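Local atomic coordinates of N-acetylgalactosaminyltransferase 7 (Homo sapiens, PDB entry 6IWR), a protein that belongs to the polypeptide GalNAc transferase family and joins a GT-A type glycosyltransferase domain to a ricin-type beta-trefoil lectin domain. Residues 325-330 with 358-363. Numbering follows the deposited sequence.
Sequences PAMAGG and EISYKI
Ser360 on helix 355-365 points its side chain at the backbone of Ala326 and Met327, in the loop that leads from strand 322-323 to strand 332-335. Its CB packs on the carbonyl O of Pro325 at 3.6 Å. Its OG comes near the CA of Ala326 and accepts a weak, bent hydrogen bond from Met327 N, with N to OG 3.3 Å and an angle of 143° at the hydrogen. The hydroxyl has a stronger partner in its own helix, the carbonyl O of Asn356 one turn back. A chi1 of -59° sets OG beside the backbone N of Ser360, on the side of that preceding turn. Asn356 also reaches the loop itself, as its ND2 bonds the carbonyl O of Met327.

Met327 can be followed outward. CB leads to CG, and Met327 CG passes Ser360 OG at 3.8 Å. Met327 SD then comes within 4.1 Å of Ile359 CG2. The chain bends at chi3 (80°), and Met327 CE ends 4.0 Å from Ile359 CG2. Met327 also touches Cys265 and Val267 of strand 264-274, so its side chain meets both the helix and the sheet.

The contact is buried and mixes one apolar side-chain pair with a polar side chain set against backbone. The side chain of Met327 lies about 13 Å from the bound manganese ion. The chemistry implies a modest polar link between helix and loop, in which Ser360 and Asn356 supply polar partners for the buried backbone of Met327, while Met327 and Ile359 add an apolar contact.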
loop_
_atom_site.group_PDB
_atom_site.type_symbol
_atom_site.label_atom_id
_atom_site.label_comp_id
_atom_site.label_asym_id
_atom_site.label_seq_id
_atom_site.Cartn_x
_atom_site.Cartn_y
_atom_site.Cartn_z
ATOM N N PRO A 325 -3.188 -22.323 22.365
ATOM C CA PRO A 325 -2.686 -23.372 21.465
ATOM C C PRO A 325 -1.338 -23.024 20.842
ATOM O O PRO A 325 -0.590 -23.941 20.469
ATOM C CB PRO A 325 -3.785 -23.496 20.397
ATOM C CG PRO A 325 -4.981 -22.758 20.951
ATOM C CD PRO A 325 -4.390 -21.668 21.828
ATOM N N ALA A 326 -1.004 -21.734 20.736
ATOM C CA ALA A 326 0.232 -21.293 20.104
ATOM C C ALA A 326 0.672 -19.957 20.707
ATOM O O ALA A 326 -0.094 -19.282 21.403
ATOM C CB ALA A 326 0.050 -21.156 18.590
ATOM N N MET A 327 1.914 -19.565 20.407
ATOM C CA MET A 327 2.475 -18.280 20.802
ATOM C C MET A 327 2.782 -17.453 19.555
ATOM O O MET A 327 2.969 -17.994 18.461
ATOM C CB MET A 327 3.752 -18.484 21.631
ATOM C CG MET A 327 4.784 -19.273 20.827
ATOM S SD MET A 327 6.501 -19.117 21.357
ATOM C CE MET A 327 6.476 -20.249 22.737
ATOM N N ALA A 328 2.831 -16.128 19.709
ATOM C CA ALA A 328 3.233 -15.298 18.577
ATOM C C ALA A 328 4.646 -15.645 18.135
ATOM O O ALA A 328 4.921 -15.724 16.935
ATOM C CB ALA A 328 3.128 -13.814 18.924
ATOM N N GLY A 329 5.554 -15.872 19.087
ATOM C CA GLY A 329 6.860 -16.426 18.772
ATOM C C GLY A 329 8.080 -15.684 19.284
ATOM O O GLY A 329 9.098 -16.308 19.598
ATOM N N GLY A 330 8.017 -14.359 19.349
ATOM C CA GLY A 330 9.187 -13.592 19.732
ATOM C C GLY A 330 9.540 -13.660 21.207
ATOM O O GLY A 330 10.721 -13.741 21.556
ATOM N N GLU A 358 5.825 -24.478 15.409
ATOM C CA GLU A 358 6.540 -25.719 15.608
ATOM C C GLU A 358 6.850 -26.034 17.070
ATOM O O GLU A 358 6.635 -27.148 17.508
ATOM C CB GLU A 358 7.840 -25.667 14.821
ATOM C CG GLU A 358 8.462 -27.015 14.558
ATOM C CD GLU A 358 9.746 -27.240 15.308
ATOM O OE1 GLU A 358 10.359 -26.275 15.746
ATOM O OE2 GLU A 358 10.136 -28.395 15.464
ATOM N N ILE A 359 7.314 -25.041 17.822
ATOM C CA ILE A 359 7.561 -25.203 19.250
ATOM C C ILE A 359 6.251 -25.356 20.005
ATOM O O ILE A 359 6.177 -26.137 20.965
ATOM C CB ILE A 359 8.408 -24.022 19.774
ATOM C CG1 ILE A 359 8.937 -24.297 21.183
ATOM C CG2 ILE A 359 7.596 -22.740 19.797
ATOM C CD1 ILE A 359 9.955 -25.370 21.252
ATOM N N SER A 360 5.190 -24.648 19.580
ATOM C CA SER A 360 3.872 -24.827 20.202
ATOM C C SER A 360 3.370 -26.264 20.065
ATOM O O SER A 360 2.992 -26.894 21.060
ATOM C CB SER A 360 2.850 -23.872 19.591
ATOM O OG SER A 360 3.244 -22.530 19.753
ATOM N N TYR A 361 3.320 -26.792 18.837
ATOM C CA TYR A 361 2.855 -28.166 18.669
ATOM C C TYR A 361 3.743 -29.137 19.453
ATOM O O TYR A 361 3.230 -29.964 20.214
ATOM C CB TYR A 361 2.776 -28.540 17.183
ATOM C CG TYR A 361 1.993 -27.548 16.341
ATOM C CD1 TYR A 361 0.803 -27.008 16.795
ATOM C CD2 TYR A 361 2.468 -27.142 15.097
ATOM C CE1 TYR A 361 0.098 -26.101 16.030
ATOM C CE2 TYR A 361 1.782 -26.239 14.319
ATOM C CZ TYR A 361 0.596 -25.715 14.783
ATOM O OH TYR A 361 -0.093 -24.795 14.009
ATOM N N LYS A 362 5.077 -29.020 19.328
ATOM C CA LYS A 362 5.964 -29.872 20.133
ATOM C C LYS A 362 5.568 -29.859 21.609
ATOM O O LYS A 362 5.418 -30.918 22.238
ATOM C CB LYS A 362 7.436 -29.450 20.001
ATOM C CG LYS A 362 8.089 -29.888 18.721
ATOM C CD LYS A 362 9.577 -30.126 18.865
ATOM C CE LYS A 362 10.375 -28.857 18.645
ATOM N NZ LYS A 362 11.545 -29.108 17.771
ATOM N N ILE A 363 5.434 -28.665 22.196
ATOM C CA ILE A 363 5.182 -28.603 23.631
ATOM C C ILE A 363 3.881 -29.324 23.963
ATOM O O ILE A 363 3.808 -30.141 24.895
ATOM C CB ILE A 363 5.144 -27.150 24.114
ATOM C CG1 ILE A 363 6.533 -26.551 24.075
ATOM C CG2 ILE A 363 4.561 -27.092 25.498
ATOM C CD1 ILE A 363 6.545 -25.068 24.393
#